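Local coordinates for protein NAD-dependent aldehyde dehydrogenase (Burkholderia multivorans, PDB 5UJU) that probably oxidises aldehydes to carboxylic acids using NAD, possibly with glutamate gamma-semialdehyde among its substrates, at residues 26-31 against 164-169; 34-39 against 526-531; 124-129 against 224-229. All coordinates share one frame; numbering follows the deposited sequence.

Contact 1: 26-31 against 164-169; sequences AAIESR and ALEAVA
Ile28 faces helix 158-175 and meets it with both branches of its side chain. The CG2 methyl lies 4.3 Å from the CB of Ala169, and CD1 comes to 4.1 Å from Ala169 O. Beside this pair, Ile28 CG2 stands 4.4 Å from Glu166 CG, the aliphatic part of the glutamate. CG1 of Ile28 sits between the backbone N and the carbonyl carbon (chi1 63°), which leaves CG2 beside the N and spreads the two branches toward Ala169.

The second link is polar and runs through solvent. Arg31 NH2 and Glu166 OE2 are 4.4 Å apart, too far for a direct salt bridge, and one water fills the interval: Arg31 NH2 donates to it at 2.7 Å, and it donates to Glu166 OE2 at 2.9 Å. The water lies in the guanidinium plane, at the edge of the group.

Both charged ends have further partners. Arg31 NH1 bonds to Ile28 O at 3.1 Å on a carbonyl lone pair, though with a bent N-H...O angle of 139°; the arginine thus folds back over the end of its own helix, which it leaves with positive phi (69°). Glu166 OE2 also accepts from Phe528 N, and OE1 pairs with Arg163. Arg31 also makes a cation-pi contact with Phe531, and it packs on Tyr200 of the second subunit.

This is apolar helix-to-helix packing with a water-mediated arginine-glutamate link alongside, joining the N-terminal helix 18-30 to the helical layer of an aldehyde dehydrogenase fold near its dimer interface.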
loop_
_atom_site.group_PDB
_atom_site.type_symbol
_atom_site.label_atom_id
_atom_site.label_comp_id
_atom_site.label_asym_id
_atom_site.label_seq_id
_atom_site.Cartn_x
_atom_site.Cartn_y
_atom_site.Cartn_z
ATOM N N ALA A 26 11.575 -1.564 18.747
ATOM C CA ALA A 26 11.431 -2.811 19.493
ATOM C C ALA A 26 9.992 -3.021 19.951
ATOM O O ALA A 26 9.513 -4.163 19.994
ATOM C CB ALA A 26 12.376 -2.827 20.696
ATOM N N ALA A 27 9.287 -1.933 20.280
ATOM C CA ALA A 27 7.918 -2.046 20.777
ATOM C C ALA A 27 6.961 -2.536 19.695
ATOM O O ALA A 27 6.122 -3.406 19.959
ATOM C CB ALA A 27 7.449 -0.702 21.338
ATOM N N ILE A 28 7.063 -1.999 18.473
ATOM C CA ILE A 28 6.125 -2.402 17.428
ATOM C C ILE A 28 6.306 -3.864 17.041
ATOM O O ILE A 28 5.342 -4.505 16.594
ATOM C CB ILE A 28 6.234 -1.504 16.176
ATOM C CG1 ILE A 28 7.620 -1.622 15.532
ATOM C CG2 ILE A 28 5.899 -0.064 16.517
ATOM C CD1 ILE A 28 7.775 -0.778 14.250
ATOM N N GLU A 29 7.494 -4.431 17.259
ATOM C CA GLU A 29 7.727 -5.832 16.927
ATOM C C GLU A 29 7.307 -6.797 18.036
ATOM O O GLU A 29 6.763 -7.869 17.743
ATOM C CB GLU A 29 9.202 -6.053 16.603
ATOM C CG GLU A 29 9.495 -7.445 16.107
ATOM C CD GLU A 29 10.844 -7.538 15.431
ATOM O OE1 GLU A 29 11.678 -6.630 15.642
ATOM O OE2 GLU A 29 11.067 -8.514 14.683
ATOM N N SER A 30 7.543 -6.454 19.305
ATOM C CA SER A 30 7.198 -7.357 20.403
ATOM C C SER A 30 5.742 -7.217 20.842
ATOM O O SER A 30 5.114 -8.209 21.231
ATOM C CB SER A 30 8.124 -7.111 21.594
ATOM O OG SER A 30 7.822 -5.872 22.197
ATOM N N ARG A 31 5.212 -5.991 20.815
ATOM C CA ARG A 31 3.792 -5.691 21.029
ATOM C C ARG A 31 3.332 -5.932 22.472
ATOM O O ARG A 31 2.142 -6.151 22.720
ATOM C CB ARG A 31 2.909 -6.456 20.029
ATOM C CG ARG A 31 3.292 -6.160 18.560
ATOM C CD ARG A 31 2.179 -6.462 17.543
ATOM N NE ARG A 31 1.130 -5.439 17.533
ATOM C CZ ARG A 31 1.228 -4.250 16.932
ATOM N NH1 ARG A 31 2.338 -3.896 16.282
ATOM N NH2 ARG A 31 0.208 -3.401 16.980
ATOM N N ALA A 164 1.151 8.824 17.073
ATOM C CA ALA A 164 2.054 9.521 16.160
ATOM C C ALA A 164 3.430 8.864 16.161
ATOM O O ALA A 164 3.989 8.563 15.104
ATOM C CB ALA A 164 2.149 11.000 16.546
ATOM N N LEU A 165 3.964 8.581 17.352
ATOM C CA LEU A 165 5.288 7.975 17.451
ATOM C C LEU A 165 5.304 6.584 16.831
ATOM O O LEU A 165 6.280 6.189 16.177
ATOM C CB LEU A 165 5.703 7.894 18.920
ATOM C CG LEU A 165 7.099 7.291 19.130
ATOM C CD1 LEU A 165 8.147 8.305 18.822
ATOM C CD2 LEU A 165 7.285 6.761 20.528
ATOM N N GLU A 166 4.216 5.837 17.016
ATOM C CA GLU A 166 4.056 4.546 16.357
ATOM C C GLU A 166 4.159 4.676 14.843
ATOM O O GLU A 166 4.842 3.882 14.186
ATOM C CB GLU A 166 2.709 3.945 16.764
ATOM C CG GLU A 166 2.426 2.596 16.168
ATOM C CD GLU A 166 1.070 2.073 16.622
ATOM O OE1 GLU A 166 0.070 2.797 16.427
ATOM O OE2 GLU A 166 1.018 0.957 17.168
ATOM N N ALA A 167 3.484 5.675 14.271
ATOM C CA ALA A 167 3.552 5.884 12.830
ATOM C C ALA A 167 4.979 6.221 12.382
ATOM O O ALA A 167 5.440 5.735 11.343
ATOM C CB ALA A 167 2.579 6.986 12.420
ATOM N N VAL A 168 5.687 7.052 13.156
ATOM C CA VAL A 168 7.070 7.390 12.825
ATOM C C VAL A 168 7.943 6.143 12.881
ATOM O O VAL A 168 8.800 5.925 12.014
ATOM C CB VAL A 168 7.593 8.488 13.773
ATOM C CG1 VAL A 168 9.087 8.704 13.569
ATOM C CG2 VAL A 168 6.837 9.787 13.555
ATOM N N ALA A 169 7.710 5.284 13.880
ATOM C CA ALA A 169 8.510 4.072 14.030
ATOM C C ALA A 169 8.309 3.120 12.853
ATOM O O ALA A 169 9.279 2.551 12.338
ATOM C CB ALA A 169 8.170 3.375 15.355
HETATM O O HOH W 1 0.572 -1.254 15.362
#

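Contact 2: 34-39 against 526-531; sequences WSPFAE and AAFSDF. With EDO (1,2-ethanediol), chain G.
Trp34 and Phe528 form a T-shaped (edge-to-face) aromatic pair that joins two irregular loops of the aldehyde dehydrogenase fold, one following the N-terminal helix 18-30 and the other lying between strand 511-514 and helix 547-550. The planes are inclined at 66° and the centroid of the Trp34 six-membered ring is 5.0 Å from that of Phe528. The indole supplies the edge: CZ3 stands over one face of the phenyl ring, 3.6 Å from Phe528 CZ, with CE3 beside it. CG of Trp34 is anti to the backbone N (chi1 -179°), an extended setting that carries the indole across to the phenylalanine. Pro36 CD rests on one face of this indole and comes obliquely to the phenyl ring. Phe528 also packs on Ala27 and Ile28 of helix 18-30.

Backbone polar groups communicate through water. Water 2 donates both to Trp34 O (2.8 Å) and to Ala527 O (2.9 Å), bridging two carbonyl oxygens that cannot bond each other. Water 3 gives a second proton to Ala527 O at 2.7 Å, while its bond from Trp34 N is long and weak. Ala527 O is therefore gripped by two waters.

Within 526-531, Asp530 closes the turn on itself: its N bonds back to Ala526 O, and its carboxylate receives Ala526 N. Asp530 OD1 pairs with Lys198 of the second subunit. The other oxygen, OD2, takes Ala526 N on its anti side at 2.8 Å, 18° out of the carboxylate plane, and a hydrogen bond of 2.5 Å from O2 of an ethanediol that is probably a crystallisation additive.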
loop_
_atom_site.group_PDB
_atom_site.type_symbol
_atom_site.label_atom_id
_atom_site.label_comp_id
_atom_site.label_asym_id
_atom_site.label_seq_id
_atom_site.Cartn_x
_atom_site.Cartn_y
_atom_site.Cartn_z
ATOM N N TRP A 34 4.148 -0.461 26.165
ATOM C CA TRP A 34 5.179 0.570 26.199
ATOM C C TRP A 34 4.595 1.895 25.729
ATOM O O TRP A 34 3.760 1.929 24.820
ATOM C CB TRP A 34 6.394 0.208 25.332
ATOM C CG TRP A 34 7.478 1.255 25.369
ATOM C CD1 TRP A 34 8.359 1.502 26.393
ATOM C CD2 TRP A 34 7.766 2.222 24.353
ATOM N NE1 TRP A 34 9.189 2.549 26.060
ATOM C CE2 TRP A 34 8.849 3.007 24.814
ATOM C CE3 TRP A 34 7.225 2.492 23.090
ATOM C CZ2 TRP A 34 9.394 4.044 24.061
ATOM C CZ3 TRP A 34 7.771 3.518 22.339
ATOM C CH2 TRP A 34 8.848 4.285 22.828
ATOM N N SER A 35 5.046 2.984 26.362
ATOM C CA SER A 35 4.690 4.355 26.011
ATOM C C SER A 35 5.733 5.316 26.560
ATOM O O SER A 35 5.991 5.313 27.768
ATOM C CB SER A 35 3.318 4.746 26.558
ATOM O OG SER A 35 3.104 6.139 26.363
ATOM N N PRO A 36 6.339 6.162 25.721
ATOM C CA PRO A 36 7.293 7.150 26.237
ATOM C C PRO A 36 6.629 8.395 26.792
ATOM O O PRO A 36 7.333 9.263 27.330
ATOM C CB PRO A 36 8.130 7.495 25.001
ATOM C CG PRO A 36 7.131 7.403 23.887
ATOM C CD PRO A 36 6.186 6.265 24.257
ATOM N N PHE A 37 5.309 8.523 26.662
ATOM C CA PHE A 37 4.598 9.726 27.071
ATOM C C PHE A 37 3.688 9.370 28.242
ATOM O O PHE A 37 2.799 8.524 28.108
ATOM C CB PHE A 37 3.814 10.310 25.894
ATOM C CG PHE A 37 4.682 10.625 24.675
ATOM C CD1 PHE A 37 5.699 11.569 24.745
ATOM C CD2 PHE A 37 4.460 9.977 23.462
ATOM C CE1 PHE A 37 6.497 11.861 23.629
ATOM C CE2 PHE A 37 5.245 10.259 22.336
ATOM C CZ PHE A 37 6.264 11.201 22.416
ATOM N N ALA A 38 3.938 9.994 29.390
ATOM C CA ALA A 38 3.198 9.676 30.606
ATOM C C ALA A 38 1.733 10.051 30.449
ATOM O O ALA A 38 1.402 11.222 30.233
ATOM C CB ALA A 38 3.809 10.400 31.802
ATOM N N GLU A 39 0.851 9.055 30.553
ATOM C CA GLU A 39 -0.567 9.311 30.357
ATOM C C GLU A 39 -1.219 9.970 31.569
ATOM O O GLU A 39 -2.298 10.556 31.426
ATOM C CB GLU A 39 -1.296 8.009 30.016
ATOM C CG GLU A 39 -1.304 7.022 31.151
ATOM C CD GLU A 39 -2.169 5.813 30.854
ATOM O OE1 GLU A 39 -2.588 5.635 29.689
ATOM O OE2 GLU A 39 -2.463 5.065 31.802
ATOM N N ALA A 526 -4.222 0.326 22.851
ATOM C CA ALA A 526 -2.894 0.824 23.179
ATOM C C ALA A 526 -2.023 0.804 21.935
ATOM O O ALA A 526 -1.961 -0.214 21.232
ATOM C CB ALA A 526 -2.248 -0.009 24.288
ATOM N N ALA A 527 -1.375 1.936 21.651
ATOM C CA ALA A 527 -0.347 1.965 20.616
ATOM C C ALA A 527 0.723 0.916 20.913
ATOM O O ALA A 527 0.931 0.525 22.067
ATOM C CB ALA A 527 0.305 3.365 20.537
ATOM N N PHE A 528 1.398 0.450 19.857
ATOM C CA PHE A 528 2.493 -0.523 19.908
ATOM C C PHE A 528 2.020 -1.909 20.337
ATOM O O PHE A 528 2.847 -2.753 20.708
ATOM C CB PHE A 528 3.638 -0.083 20.834
ATOM C CG PHE A 528 4.124 1.322 20.580
ATOM C CD1 PHE A 528 4.933 1.608 19.491
ATOM C CD2 PHE A 528 3.768 2.354 21.442
ATOM C CE1 PHE A 528 5.383 2.899 19.264
ATOM C CE2 PHE A 528 4.197 3.645 21.218
ATOM C CZ PHE A 528 5.014 3.918 20.130
ATOM N N SER A 529 0.713 -2.155 20.358
ATOM C CA SER A 529 0.220 -3.496 20.645
ATOM C C SER A 529 -1.088 -3.755 19.896
ATOM O O SER A 529 -1.208 -4.758 19.181
ATOM C CB SER A 529 0.050 -3.692 22.153
ATOM O OG SER A 529 -0.373 -5.018 22.462
ATOM N N ASP A 530 -2.056 -2.839 20.011
ATOM C CA ASP A 530 -3.373 -3.014 19.407
ATOM C C ASP A 530 -3.429 -2.301 18.059
ATOM O O ASP A 530 -3.266 -1.078 17.991
ATOM C CB ASP A 530 -4.466 -2.483 20.335
ATOM C CG ASP A 530 -4.427 -3.131 21.717
ATOM O OD1 ASP A 530 -4.219 -4.363 21.806
ATOM O OD2 ASP A 530 -4.595 -2.404 22.716
ATOM N N PHE A 531 -3.678 -3.065 16.996
ATOM C CA PHE A 531 -4.014 -2.470 15.710
ATOM C C PHE A 531 -5.401 -1.852 15.801
ATOM O O PHE A 531 -6.371 -2.534 16.155
ATOM C CB PHE A 531 -3.984 -3.522 14.603
ATOM C CG PHE A 531 -2.632 -4.140 14.390
ATOM C CD1 PHE A 531 -1.632 -3.439 13.727
ATOM C CD2 PHE A 531 -2.363 -5.426 14.856
ATOM C CE1 PHE A 531 -0.386 -4.004 13.532
ATOM C CE2 PHE A 531 -1.125 -5.999 14.664
ATOM C CZ PHE A 531 -0.131 -5.286 14.000
HETATM C C1 EDO G . -5.759 -2.225 26.506
HETATM O O1 EDO G . -6.154 -1.154 25.650
HETATM C C2 EDO G . -4.726 -3.115 25.822
HETATM O O2 EDO G . -5.282 -3.800 24.685
HETATM O O HOH W 2 0.996 2.313 24.329
HETATM O O HOH W 3 1.426 -1.172 24.105
#

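Contact 3: 124-129 against 224-229; sequences LEILAR and GLFADL
Ile126 and Leu127 close on Phe226 where helix 97-132 runs roughly antiparallel to helix 217-230, the helix of a beta-alpha-beta crossover between the parallel strands 191-211 and 234-238 in what is, as in relatives, probably the dinucleotide-binding domain. The short axes make an angle of 148° and approach to 11.7 Å, a spacing that side chains bridge; the nearest CA atoms, those of Leu127 and Phe226, are 9.2 Å apart.

Glu125, on another side of the helix, forms a salt bridge with Lys16. Ile126 comes next and points at the partner helix. Its CG2 methyl lies in the plane of the phenyl ring, at the edge, 3.7 Å from Phe226 CZ. The longer branch turns elsewhere: CD1 touches Leu229 CD1 at 4.2 Å, the two side chains crossing at about a right angle. The isoleucine thereby fits between Phe226 and Leu229, one methyl for each.

Leu127 follows and takes a face of the same ring. Its CD2 methyl sits 3.6 Å from Phe226 CZ and 3.9 Å from the ring centroid, 19° off the normal, a CH-pi contact. Leu127 and Phe226 lie alongside each other and run in opposite senses. Phe226 has CG anti to its carbonyl carbon (chi1 -74°), which sends the ring toward helix 97-132; there edge and face are both engaged. Ala164 of helix 158-175 packs against both Leu127 and Phe226.

Arg129 ends the segment, paired with Glu260 as well as Glu125. Its NE donates to the anti lone pair of Glu125 OE2 at 2.8 Å, nearly in the guanidinium plane.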
loop_
_atom_site.group_PDB
_atom_site.type_symbol
_atom_site.label_atom_id
_atom_site.label_comp_id
_atom_site.label_asym_id
_atom_site.label_seq_id
_atom_site.Cartn_x
_atom_site.Cartn_y
_atom_site.Cartn_z
ATOM N N LEU A 124 10.262 13.505 15.615
ATOM C CA LEU A 124 10.379 13.134 17.022
ATOM C C LEU A 124 10.493 14.359 17.910
ATOM O O LEU A 124 9.992 14.356 19.043
ATOM C CB LEU A 124 11.578 12.211 17.235
ATOM C CG LEU A 124 11.502 10.904 16.442
ATOM C CD1 LEU A 124 12.819 10.102 16.508
ATOM C CD2 LEU A 124 10.319 10.072 16.903
ATOM N N GLU A 125 11.145 15.410 17.419
ATOM C CA GLU A 125 11.236 16.646 18.183
ATOM C C GLU A 125 9.879 17.323 18.298
ATOM O O GLU A 125 9.531 17.842 19.366
ATOM C CB GLU A 125 12.267 17.579 17.544
ATOM C CG GLU A 125 12.343 18.966 18.172
ATOM C CD GLU A 125 12.860 18.978 19.609
ATOM O OE1 GLU A 125 13.518 18.005 20.041
ATOM O OE2 GLU A 125 12.604 19.986 20.306
ATOM N N ILE A 126 9.106 17.344 17.209
ATOM C CA ILE A 126 7.751 17.881 17.283
ATOM C C ILE A 126 6.954 17.140 18.360
ATOM O O ILE A 126 6.289 17.760 19.197
ATOM C CB ILE A 126 7.053 17.797 15.914
ATOM C CG1 ILE A 126 7.751 18.701 14.877
ATOM C CG2 ILE A 126 5.547 18.102 16.065
ATOM C CD1 ILE A 126 7.283 18.473 13.445
ATOM N N LEU A 127 7.041 15.801 18.371
ATOM C CA LEU A 127 6.307 14.999 19.359
ATOM C C LEU A 127 6.728 15.333 20.788
ATOM O O LEU A 127 5.884 15.401 21.692
ATOM C CB LEU A 127 6.492 13.505 19.075
ATOM C CG LEU A 127 5.802 13.056 17.777
ATOM C CD1 LEU A 127 5.963 11.568 17.520
ATOM C CD2 LEU A 127 4.343 13.422 17.874
ATOM N N ALA A 128 8.027 15.550 21.010
ATOM C CA ALA A 128 8.489 15.937 22.335
ATOM C C ALA A 128 7.842 17.243 22.769
ATOM O O ALA A 128 7.397 17.373 23.913
ATOM C CB ALA A 128 10.019 16.068 22.340
ATOM N N ARG A 129 7.751 18.212 21.854
ATOM C CA ARG A 129 7.159 19.498 22.202
ATOM C C ARG A 129 5.645 19.389 22.350
ATOM O O ARG A 129 5.048 20.083 23.178
ATOM C CB ARG A 129 7.528 20.543 21.153
ATOM C CG ARG A 129 9.041 20.717 20.987
ATOM C CD ARG A 129 9.410 22.040 20.336
ATOM N NE ARG A 129 10.844 22.116 20.061
ATOM C CZ ARG A 129 11.439 23.144 19.466
ATOM N NH1 ARG A 129 10.729 24.205 19.085
ATOM N NH2 ARG A 129 12.745 23.112 19.255
ATOM N N GLY A 224 -1.759 9.949 10.352
ATOM C CA GLY A 224 -1.517 10.359 8.977
ATOM C C GLY A 224 -0.549 11.527 8.866
ATOM O O GLY A 224 0.317 11.543 7.987
ATOM N N LEU A 225 -0.679 12.514 9.756
ATOM C CA LEU A 225 0.191 13.688 9.710
ATOM C C LEU A 225 1.658 13.301 9.864
ATOM O O LEU A 225 2.514 13.726 9.079
ATOM C CB LEU A 225 -0.229 14.676 10.797
ATOM C CG LEU A 225 0.719 15.811 11.218
ATOM C CD1 LEU A 225 1.079 16.717 10.037
ATOM C CD2 LEU A 225 0.084 16.622 12.352
ATOM N N PHE A 226 1.963 12.472 10.859
ATOM C CA PHE A 226 3.344 12.124 11.148
ATOM C C PHE A 226 3.871 11.002 10.263
ATOM O O PHE A 226 5.076 10.953 10.010
ATOM C CB PHE A 226 3.475 11.794 12.639
ATOM C CG PHE A 226 3.422 13.018 13.493
ATOM C CD1 PHE A 226 4.557 13.801 13.663
ATOM C CD2 PHE A 226 2.223 13.454 14.036
ATOM C CE1 PHE A 226 4.512 14.966 14.412
ATOM C CE2 PHE A 226 2.172 14.622 14.786
ATOM C CZ PHE A 226 3.324 15.380 14.973
ATOM N N ALA A 227 3.007 10.105 9.767
ATOM C CA ALA A 227 3.447 9.212 8.696
ATOM C C ALA A 227 3.869 10.010 7.460
ATOM O O ALA A 227 4.833 9.645 6.770
ATOM C CB ALA A 227 2.334 8.229 8.335
ATOM N N ASP A 228 3.111 11.061 7.134
ATOM C CA ASP A 228 3.459 11.933 6.018
ATOM C C ASP A 228 4.812 12.597 6.263
ATOM O O ASP A 228 5.709 12.526 5.419
ATOM C CB ASP A 228 2.373 12.994 5.819
ATOM C CG ASP A 228 1.148 12.494 5.045
ATOM O OD1 ASP A 228 1.188 11.388 4.478
ATOM O OD2 ASP A 228 0.132 13.240 5.000
ATOM N N LEU A 229 4.976 13.229 7.433
ATOM C CA LEU A 229 6.197 13.982 7.723
ATOM C C LEU A 229 7.412 13.072 7.801
ATOM O O LEU A 229 8.469 13.393 7.250
ATOM C CB LEU A 229 6.041 14.758 9.034
ATOM C CG LEU A 229 5.214 16.034 8.999
ATOM C CD1 LEU A 229 5.083 16.581 10.428
ATOM C CD2 LEU A 229 5.879 17.061 8.055
#

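How the contacts relate
Contacts 1 and 3 are buried helix-to-helix packings, whereas contact 2 joins two loops and is only partly buried. Helix 158-175 connects them: Leu165 packs against Pro36 of contact 2 and Leu124 of contact 3, while Ala164 touches Phe226. The chemistry shifts with position. Contact 3 touches no other subunit, and its interface is purely apolar, its ion pair lying to one side. Contacts 1 and 2, 8 Å apart between centres, both reach the second subunit and add bridging waters; contact 1 has opposite charges facing across its water, and contact 2 a salt bridge to the second subunit. Probable hydrogen bonds from Phe528 and Ser529 fasten the 526-531 loop to both segments of contact 1.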